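Local structure of gram-negative insecticidal protein (6FBM) at residues S219-E222 against K223-S227; F109-T112 against D113-T117; I410-Q413 against G414-A417; S194-S197 against L198-A202. The protein is an insecticidal toxin of the MACPF and beta-tripod families and probably acts, as perforin-like relatives do, by forming pores in target-cell membranes. All coordinates share one frame; numbering follows the deposited sequence.

Interaction 1: S219-E222 against K223-S227; sequences SEME and KQVNS
Lys223 opens the account: its backbone N-H reaches Ser219 O at 3.2 Å, closing the first turn of helix 220-230. Its side chain runs alongside that of Glu220, pointing the same way, with CD 4.0 Å from Glu220 OE1. The charged ends stay apart, Lys223 NZ lying 4.9 Å from Glu220 OE2; NZ also has a long, weak ion pair with Asp193. Gln224 follows with two bonds to the same glutamate. Its backbone N binds Glu220 O, and its side-chain NE2 gives a 3.0 Å bond to Glu220 OE2. The carboxylate is met from above its plane, 54° out of it, and the N-H is well off line. Both chains bend at chi2 to make this possible, Glu220 at 60° and Gln224 at -60°. Next, Val225 N binds Met221 O, and the two side chains touch loosely through Met221 CG and Val225 CG2, 4.5 Å apart; both also rest on Met204 of helix 198-209. Asn226 N bonds to Glu222 O at 2.9 Å, while its amide lies beside the Glu222 chain, Asn226 ND2 3.5 Å from Glu222 CG. The Glu222 carboxylate itself turns back to Gly218 N. What starts this helix is Ser219, whose OG has a further partner in Glu216 O: the 2.9 Å bond from Glu222 N to Ser219 OG makes it a serine N-cap, here within the MACPF domain.

Interaction 2: F109-T112 against D113-T117; sequences FTTT and DQQLT
Thr110 and Asp113 meet at a threonine N-cap, the start of the short helix 111-115 in the MACPF domain. The capping bond runs from Asp113 N to Thr110 OG1 at 3.1 Å and is fairly straight, 163° at the hydrogen. OG1 is placed for it by a chi1 of 61°, which sets the hydroxyl between the backbone N and the carbonyl carbon. The Asp113 side chain slants across that of Thr110, and its OD2 has a hydrogen-bond partner in Thr233 OG1.

Backbone bonds continue the turn. Gln114 N goes to Thr110 O, Gln115 N to Thr111 O, and Leu116 N to Thr112 O at 2.8 Å; a weak bond from Gln115 N shares that last oxygen, as the helix ends and Leu116 leaves helical angles. The buried amide of Gln115 is bonded through OE1 to His526 ND1 and through NE2 to Gln527 O, tying the helix to the C-terminal part of the chain.

Apolar contacts flank the polar ones. Phe109 CB packs on Gln114 CG at 3.9 Å, while the Phe109 ring extends away to stand edge-to-face with Tyr84 and Tyr121. At the other end the side chains of Thr112 and Leu116 lie alongside each other, methyl CG2 of Thr112 3.8 Å from CD1 of Leu116.

Interaction 3: I410-Q413 against G414-A417; sequences IPPQ and GYRA
Pro412 and Tyr415 are the outer residues of a type II beta turn, with Gln413 and Gly414 at its two corners. The turn is closed by one hydrogen bond, Tyr415 N to Pro412 O, 3.0 Å long and 157° at the hydrogen. Gly414 takes a positive phi of 93°, at which a CB would lie against Gln413 O; glycine has none. The turn passes the chain from one antiparallel sheet to another: strand 403-410 belongs to the first, and the short strand 415-416 lies at the edge of a three-stranded second one, where it pairs with strand 439-441. Both probably belong to the beta-tripod part of the protein.

Two prolines supply the side chains of the first arm. The ring of Pro411 faces the start of the strand: its CB lies 3.3 Å from Tyr415 O and 4.1 Å from Tyr415 CB. Pro412 slants across the tyrosine, with CG 3.7 Å from CD1 of the Tyr415 ring. That ring has its CG anti to its own carbonyl carbon (chi1 -61°), which folds it back beside the turn. Carbonyl oxygens meet its edge close to the ring plane, Gln413 O coming within 3.3 Å of Tyr415 CD1. At the far end the hydroxyl is hydrogen-bonded to Gly381 O, and His441 stands edge-to-face with the ring.

Arg416 curls back over the preceding peptide: its NH1 donates to Tyr415 O at 2.9 Å, and this acceptor lies in the guanidinium plane although the nitrogen itself sits above the plane of the carbonyl.

Interaction 4: S194-S197 against L198-A202; sequences SSQS and LSTTA
Ser197 meets Thr201 through its carbonyl oxygen, which accepts the backbone N-H of Thr201 at 3.2 Å in a nearly straight bond, 168° at the hydrogen. This closes the first turn of helix 198-209, with Ser197 at the N-cap position. The Thr201 hydroxyl lies close to the same oxygen, OG1 to Ser197 O being 3.0 Å, and 3.3 Å from Gln196 OE1. Its single proton can serve one of these acceptors at a time, and which of the two it serves is not settled. Gln196 brings its amide there with an extended chain, CG anti to the backbone N (chi1 -178°). Its OE1 also lies against the Thr200 methyl, 3.5 Å from CG2, the two side chains crossing at about a right angle.

On the Ser197 side chain a second group of hydroxyls gathers. Ser197 OG makes weak bonds to Thr200 OG1 and to Ser199 OG, both 3.3 Å long, and in each pair either oxygen could be the donor. It thus lies near the hydroxyls of the second and third residues of the helix.

Leu198, Ser199 and Ala202 lie on strands 64-78 and 120-134, and Ser199 O accepts from Gln75 NE2. Leu198 and Thr201 also touch Phe228 of helix 220-230, and Gln196 touches Gln224, so the helix start lies between sheet and second helix.

Along the chain the order is interaction 2, interaction 4, interaction 1 and interaction 3. The first three lie within the MACPF domain, while 410-417 falls in the C-terminal part related to Vps62, about 20 Å between centres from interaction 4 and without touching it. Interactions 4 and 1 are the close pair, 10 Å between centres: they start the consecutive helices 198-209 and 220-230, which pack where Gln224 O meets Thr201 CG2 at 3.2 Å. Interaction 2 lies about 25 Å between centres from interaction 1. The elongated chain thus holds two touching helix starts between strands 179-187 and 232-239, where helices of MACPF relatives are thought to unfurl into membrane hairpins, a third helix start apart from them, and a turn in the beta-rich C-terminal part.

Interaction 1: S219-E222 against K223-S227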
loop_
_atom_site.group_PDB
_atom_site.type_symbol
_atom_site.label_atom_id
_atom_site.label_comp_id
_atom_site.label_asym_id
_atom_site.label_seq_id
_atom_site.Cartn_x
_atom_site.Cartn_y
_atom_site.Cartn_z
ATOM N N SER A 219 26.887 -20.316 32.610
ATOM C CA SER A 219 26.118 -21.358 33.304
ATOM C C SER A 219 26.474 -22.757 32.804
ATOM O O SER A 219 27.120 -22.940 31.765
ATOM C CB SER A 219 24.619 -21.141 33.106
ATOM O OG SER A 219 24.274 -21.237 31.729
ATOM N N GLU A 220 26.018 -23.744 33.559
ATOM C CA GLU A 220 26.107 -25.125 33.132
ATOM C C GLU A 220 25.259 -25.329 31.877
ATOM O O GLU A 220 25.705 -25.972 30.933
ATOM C CB GLU A 220 25.667 -26.062 34.273
ATOM C CG GLU A 220 25.696 -27.560 33.975
ATOM C CD GLU A 220 27.075 -28.107 33.613
ATOM O OE1 GLU A 220 28.117 -27.399 33.633
ATOM O OE2 GLU A 220 27.115 -29.316 33.297
ATOM N N MET A 221 24.056 -24.753 31.852
ATOM C CA MET A 221 23.187 -24.885 30.689
ATOM C C MET A 221 23.841 -24.289 29.442
ATOM O O MET A 221 23.727 -24.873 28.372
ATOM C CB MET A 221 21.823 -24.261 30.938
ATOM C CG MET A 221 20.752 -24.688 29.936
ATOM S SD MET A 221 19.077 -24.241 30.492
ATOM C CE MET A 221 19.277 -22.466 30.711
ATOM N N GLU A 222 24.540 -23.152 29.576
ATOM C CA GLU A 222 25.241 -22.556 28.434
ATOM C C GLU A 222 26.303 -23.506 27.879
ATOM O O GLU A 222 26.446 -23.639 26.663
ATOM C CB GLU A 222 25.912 -21.213 28.787
ATOM C CG GLU A 222 26.672 -20.574 27.609
ATOM C CD GLU A 222 27.284 -19.236 27.989
ATOM O OE1 GLU A 222 28.165 -19.182 28.880
ATOM O OE2 GLU A 222 26.906 -18.212 27.371
ATOM N N LYS A 223 27.062 -24.124 28.774
ATOM C CA LYS A 223 28.081 -25.048 28.353
ATOM C C LYS A 223 27.427 -26.190 27.558
ATOM O O LYS A 223 27.844 -26.478 26.438
ATOM C CB LYS A 223 28.885 -25.565 29.566
ATOM C CG LYS A 223 30.018 -26.487 29.159
ATOM C CD LYS A 223 30.201 -27.616 30.193
ATOM C CE LYS A 223 31.173 -28.649 29.668
ATOM N NZ LYS A 223 30.993 -29.979 30.344
ATOM N N GLN A 224 26.378 -26.779 28.132
ATOM C CA GLN A 224 25.653 -27.903 27.538
ATOM C C GLN A 224 25.081 -27.573 26.164
ATOM O O GLN A 224 25.178 -28.386 25.248
ATOM C CB GLN A 224 24.501 -28.379 28.468
ATOM C CG GLN A 224 24.914 -29.008 29.810
ATOM C CD GLN A 224 25.792 -30.260 29.678
ATOM O OE1 GLN A 224 25.574 -31.090 28.804
ATOM N NE2 GLN A 224 26.799 -30.391 30.561
ATOM N N VAL A 225 24.510 -26.382 26.022
ATOM C CA VAL A 225 23.906 -25.941 24.756
ATOM C C VAL A 225 24.992 -25.620 23.716
ATOM O O VAL A 225 24.834 -25.975 22.544
ATOM C CB VAL A 225 22.905 -24.753 24.967
ATOM C CG1 VAL A 225 22.625 -23.984 23.682
ATOM C CG2 VAL A 225 21.607 -25.273 25.571
ATOM N N ASN A 226 26.065 -24.954 24.141
ATOM C CA ASN A 226 27.202 -24.667 23.246
ATOM C C ASN A 226 27.800 -25.946 22.673
ATOM O O ASN A 226 28.123 -26.029 21.495
ATOM C CB ASN A 226 28.311 -23.876 23.960
ATOM C CG ASN A 226 27.990 -22.390 24.103
ATOM O OD1 ASN A 226 27.126 -21.848 23.404
ATOM N ND2 ASN A 226 28.716 -21.716 24.979
ATOM N N SER A 227 27.925 -26.937 23.540
ATOM C CA SER A 227 28.415 -28.255 23.167
ATOM C C SER A 227 27.507 -28.930 22.122
ATOM O O SER A 227 27.973 -29.497 21.132
ATOM C CB SER A 227 28.510 -29.119 24.417
ATOM O OG SER A 227 29.292 -30.252 24.164
#

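Interaction 2: F109-T112 against D113-T117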
loop_
_atom_site.group_PDB
_atom_site.type_symbol
_atom_site.label_atom_id
_atom_site.label_comp_id
_atom_site.label_asym_id
_atom_site.label_seq_id
_atom_site.Cartn_x
_atom_site.Cartn_y
_atom_site.Cartn_z
ATOM N N PHE A 109 17.924 -33.486 8.020
ATOM C CA PHE A 109 19.283 -33.997 8.234
ATOM C C PHE A 109 20.018 -34.137 6.919
ATOM O O PHE A 109 19.411 -34.448 5.896
ATOM C CB PHE A 109 19.242 -35.383 8.882
ATOM C CG PHE A 109 18.373 -35.464 10.100
ATOM C CD1 PHE A 109 18.704 -34.776 11.248
ATOM C CD2 PHE A 109 17.222 -36.239 10.090
ATOM C CE1 PHE A 109 17.911 -34.865 12.377
ATOM C CE2 PHE A 109 16.411 -36.327 11.203
ATOM C CZ PHE A 109 16.753 -35.633 12.352
ATOM N N THR A 110 21.332 -33.951 6.942
ATOM C CA THR A 110 22.147 -34.200 5.755
ATOM C C THR A 110 22.102 -35.692 5.470
ATOM O O THR A 110 21.889 -36.511 6.350
ATOM C CB THR A 110 23.620 -33.796 5.905
ATOM O OG1 THR A 110 24.225 -34.548 6.973
ATOM C CG2 THR A 110 23.778 -32.286 6.145
ATOM N N THR A 111 22.302 -36.028 4.216
ATOM C CA THR A 111 22.324 -37.402 3.826
ATOM C C THR A 111 23.513 -38.150 4.494
ATOM O O THR A 111 23.387 -39.301 4.876
ATOM C CB THR A 111 22.324 -37.527 2.282
ATOM O OG1 THR A 111 21.983 -38.884 1.943
ATOM C CG2 THR A 111 23.665 -37.120 1.664
ATOM N N THR A 112 24.642 -37.478 4.674
ATOM C CA THR A 112 25.765 -38.070 5.395
ATOM C C THR A 112 25.373 -38.490 6.845
ATOM O O THR A 112 25.562 -39.648 7.243
ATOM C CB THR A 112 26.987 -37.103 5.383
ATOM O OG1 THR A 112 27.481 -36.967 4.042
ATOM C CG2 THR A 112 28.138 -37.642 6.255
ATOM N N ASP A 113 24.792 -37.552 7.598
ATOM C CA ASP A 113 24.372 -37.809 8.981
ATOM C C ASP A 113 23.339 -38.903 9.078
ATOM O O ASP A 113 23.319 -39.649 10.048
ATOM C CB ASP A 113 23.837 -36.534 9.649
ATOM C CG ASP A 113 24.927 -35.507 9.916
ATOM O OD1 ASP A 113 26.086 -35.869 10.032
ATOM O OD2 ASP A 113 24.647 -34.314 10.014
ATOM N N GLN A 114 22.465 -39.001 8.085
ATOM C CA GLN A 114 21.472 -40.059 8.070
ATOM C C GLN A 114 22.132 -41.427 8.039
ATOM O O GLN A 114 21.701 -42.350 8.718
ATOM C CB GLN A 114 20.547 -39.904 6.861
ATOM C CG GLN A 114 19.575 -38.746 6.941
ATOM C CD GLN A 114 18.840 -38.529 5.639
ATOM O OE1 GLN A 114 18.924 -37.451 5.032
ATOM N NE2 GLN A 114 18.115 -39.552 5.189
ATOM N N GLN A 115 23.179 -41.537 7.240
ATOM C CA GLN A 115 23.864 -42.799 7.031
ATOM C C GLN A 115 24.924 -43.073 8.109
ATOM O O GLN A 115 25.196 -44.225 8.421
ATOM C CB GLN A 115 24.517 -42.815 5.656
ATOM C CG GLN A 115 23.576 -42.577 4.503
ATOM C CD GLN A 115 24.296 -42.720 3.161
ATOM O OE1 GLN A 115 24.330 -43.807 2.556
ATOM N NE2 GLN A 115 24.832 -41.615 2.661
ATOM N N LEU A 116 25.536 -42.029 8.658
ATOM C CA LEU A 116 26.469 -42.231 9.757
ATOM C C LEU A 116 25.827 -42.895 10.966
ATOM O O LEU A 116 24.621 -42.804 11.200
ATOM C CB LEU A 116 27.145 -40.924 10.178
ATOM C CG LEU A 116 28.197 -40.434 9.189
ATOM C CD1 LEU A 116 28.797 -39.124 9.699
ATOM C CD2 LEU A 116 29.288 -41.521 8.996
ATOM N N THR A 117 26.666 -43.550 11.729
ATOM C CA THR A 117 26.272 -44.212 12.934
ATOM C C THR A 117 26.836 -43.353 14.073
ATOM O O THR A 117 27.562 -42.382 13.811
ATOM C CB THR A 117 26.732 -45.687 12.881
ATOM O OG1 THR A 117 25.982 -46.460 13.801
ATOM C CG2 THR A 117 28.179 -45.861 13.165
#

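Interaction 3: I410-Q413 against G414-A417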
loop_
_atom_site.group_PDB
_atom_site.type_symbol
_atom_site.label_atom_id
_atom_site.label_comp_id
_atom_site.label_asym_id
_atom_site.label_seq_id
_atom_site.Cartn_x
_atom_site.Cartn_y
_atom_site.Cartn_z
ATOM N N ILE A 410 42.652 -45.551 32.316
ATOM C CA ILE A 410 41.364 -45.299 32.913
ATOM C C ILE A 410 40.545 -44.615 31.819
ATOM O O ILE A 410 40.869 -43.487 31.427
ATOM C CB ILE A 410 41.446 -44.403 34.170
ATOM C CG1 ILE A 410 42.387 -44.995 35.209
ATOM C CG2 ILE A 410 40.058 -44.254 34.788
ATOM C CD1 ILE A 410 42.800 -44.012 36.287
ATOM N N PRO A 411 39.512 -45.296 31.303
ATOM C CA PRO A 411 38.746 -44.666 30.230
ATOM C C PRO A 411 37.771 -43.627 30.756
ATOM O O PRO A 411 37.251 -43.772 31.884
ATOM C CB PRO A 411 37.964 -45.828 29.611
ATOM C CG PRO A 411 38.345 -47.061 30.382
ATOM C CD PRO A 411 38.953 -46.605 31.668
ATOM N N PRO A 412 37.480 -42.586 29.944
ATOM C CA PRO A 412 36.344 -41.709 30.308
ATOM C C PRO A 412 35.047 -42.488 30.236
ATOM O O PRO A 412 34.995 -43.547 29.606
ATOM C CB PRO A 412 36.368 -40.628 29.247
ATOM C CG PRO A 412 37.066 -41.264 28.076
ATOM C CD PRO A 412 38.046 -42.248 28.622
ATOM N N GLN A 413 34.022 -41.948 30.892
ATOM C CA GLN A 413 32.708 -42.586 30.994
ATOM C C GLN A 413 32.193 -43.015 29.610
ATOM O O GLN A 413 32.131 -42.184 28.680
ATOM C CB GLN A 413 31.667 -41.641 31.651
ATOM C CG GLN A 413 30.321 -42.332 32.000
ATOM C CD GLN A 413 30.461 -43.380 33.127
ATOM O OE1 GLN A 413 31.483 -43.400 33.847
ATOM N NE2 GLN A 413 29.478 -44.271 33.248
ATOM N N GLY A 414 31.864 -44.309 29.499
ATOM C CA GLY A 414 31.343 -44.891 28.268
ATOM C C GLY A 414 32.360 -45.515 27.326
ATOM O O GLY A 414 31.962 -46.132 26.348
ATOM N N TYR A 415 33.659 -45.366 27.611
ATOM C CA TYR A 415 34.713 -45.913 26.752
ATOM C C TYR A 415 35.463 -47.089 27.412
ATOM O O TYR A 415 35.259 -47.395 28.574
ATOM C CB TYR A 415 35.674 -44.808 26.361
ATOM C CG TYR A 415 35.040 -43.696 25.594
ATOM C CD1 TYR A 415 34.197 -42.777 26.223
ATOM C CD2 TYR A 415 35.285 -43.532 24.214
ATOM C CE1 TYR A 415 33.605 -41.747 25.509
ATOM C CE2 TYR A 415 34.695 -42.492 23.494
ATOM C CZ TYR A 415 33.860 -41.613 24.143
ATOM O OH TYR A 415 33.303 -40.606 23.436
ATOM N N ARG A 416 36.306 -47.754 26.631
ATOM C CA ARG A 416 37.055 -48.922 27.092
ATOM C C ARG A 416 38.458 -48.890 26.538
ATOM O O ARG A 416 38.674 -48.418 25.430
ATOM C CB ARG A 416 36.416 -50.204 26.548
ATOM C CG ARG A 416 34.971 -50.417 26.914
ATOM C CD ARG A 416 34.848 -50.889 28.346
ATOM N NE ARG A 416 33.440 -51.112 28.622
ATOM C CZ ARG A 416 32.547 -50.181 28.939
ATOM N NH1 ARG A 416 32.900 -48.920 29.094
ATOM N NH2 ARG A 416 31.285 -50.543 29.105
ATOM N N ALA A 417 39.405 -49.422 27.304
ATOM C CA ALA A 417 40.774 -49.594 26.823
ATOM C C ALA A 417 40.929 -50.994 26.224
ATOM O O ALA A 417 40.278 -51.940 26.649
ATOM C CB ALA A 417 41.758 -49.374 27.952
#

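Interaction 4: S194-S197 against L198-A202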
loop_
_atom_site.group_PDB
_atom_site.type_symbol
_atom_site.label_atom_id
_atom_site.label_comp_id
_atom_site.label_asym_id
_atom_site.label_seq_id
_atom_site.Cartn_x
_atom_site.Cartn_y
_atom_site.Cartn_z
ATOM N N SER A 194 28.348 -35.681 27.819
ATOM C CA SER A 194 26.983 -36.190 27.813
ATOM C C SER A 194 26.559 -36.723 29.209
ATOM O O SER A 194 26.523 -37.936 29.472
ATOM C CB SER A 194 26.837 -37.260 26.723
ATOM O OG SER A 194 25.495 -37.420 26.301
ATOM N N SER A 195 26.222 -35.761 30.081
ATOM C CA SER A 195 25.670 -35.998 31.423
ATOM C C SER A 195 24.142 -35.769 31.455
ATOM O O SER A 195 23.384 -36.666 31.816
ATOM C CB SER A 195 26.356 -35.064 32.428
ATOM O OG SER A 195 26.294 -33.708 31.988
ATOM N N GLN A 196 23.726 -34.547 31.083
ATOM C CA GLN A 196 22.314 -34.157 30.862
ATOM C C GLN A 196 21.788 -34.787 29.561
ATOM O O GLN A 196 22.539 -34.945 28.609
ATOM C CB GLN A 196 22.237 -32.626 30.786
ATOM C CG GLN A 196 20.869 -31.968 30.607
ATOM C CD GLN A 196 20.997 -30.439 30.427
ATOM O OE1 GLN A 196 20.465 -29.866 29.472
ATOM N NE2 GLN A 196 21.724 -29.781 31.337
ATOM N N SER A 197 20.499 -35.137 29.519
ATOM C CA SER A 197 19.925 -35.840 28.344
ATOM C C SER A 197 19.978 -34.937 27.097
ATOM O O SER A 197 19.891 -33.719 27.204
ATOM C CB SER A 197 18.502 -36.374 28.616
ATOM O OG SER A 197 17.471 -35.438 28.306
ATOM N N LEU A 198 20.185 -35.541 25.930
ATOM C CA LEU A 198 20.294 -34.831 24.647
ATOM C C LEU A 198 18.991 -34.095 24.339
ATOM O O LEU A 198 19.015 -32.939 23.890
ATOM C CB LEU A 198 20.682 -35.803 23.510
ATOM C CG LEU A 198 20.855 -35.351 22.036
ATOM C CD1 LEU A 198 19.518 -35.058 21.339
ATOM C CD2 LEU A 198 21.808 -34.152 21.947
ATOM N N SER A 199 17.864 -34.737 24.617
ATOM C CA SER A 199 16.573 -34.164 24.287
ATOM C C SER A 199 16.304 -32.857 25.064
ATOM O O SER A 199 15.773 -31.892 24.496
ATOM C CB SER A 199 15.458 -35.209 24.468
ATOM O OG SER A 199 15.221 -35.471 25.844
ATOM N N THR A 200 16.702 -32.829 26.342
ATOM C CA THR A 200 16.604 -31.633 27.177
ATOM C C THR A 200 17.538 -30.530 26.667
ATOM O O THR A 200 17.143 -29.382 26.562
ATOM C CB THR A 200 16.877 -31.976 28.670
ATOM O OG1 THR A 200 15.788 -32.746 29.189
ATOM C CG2 THR A 200 17.028 -30.704 29.537
ATOM N N THR A 201 18.776 -30.880 26.334
ATOM C CA THR A 201 19.725 -29.916 25.744
ATOM C C THR A 201 19.189 -29.327 24.436
ATOM O O THR A 201 19.343 -28.132 24.178
ATOM C CB THR A 201 21.091 -30.570 25.509
ATOM O OG1 THR A 201 21.486 -31.247 26.708
ATOM C CG2 THR A 201 22.144 -29.531 25.162
ATOM N N ALA A 202 18.556 -30.166 23.632
ATOM C CA ALA A 202 17.976 -29.723 22.378
ATOM C C ALA A 202 16.841 -28.762 22.623
ATOM O O ALA A 202 16.771 -27.712 21.996
ATOM C CB ALA A 202 17.496 -30.922 21.568
#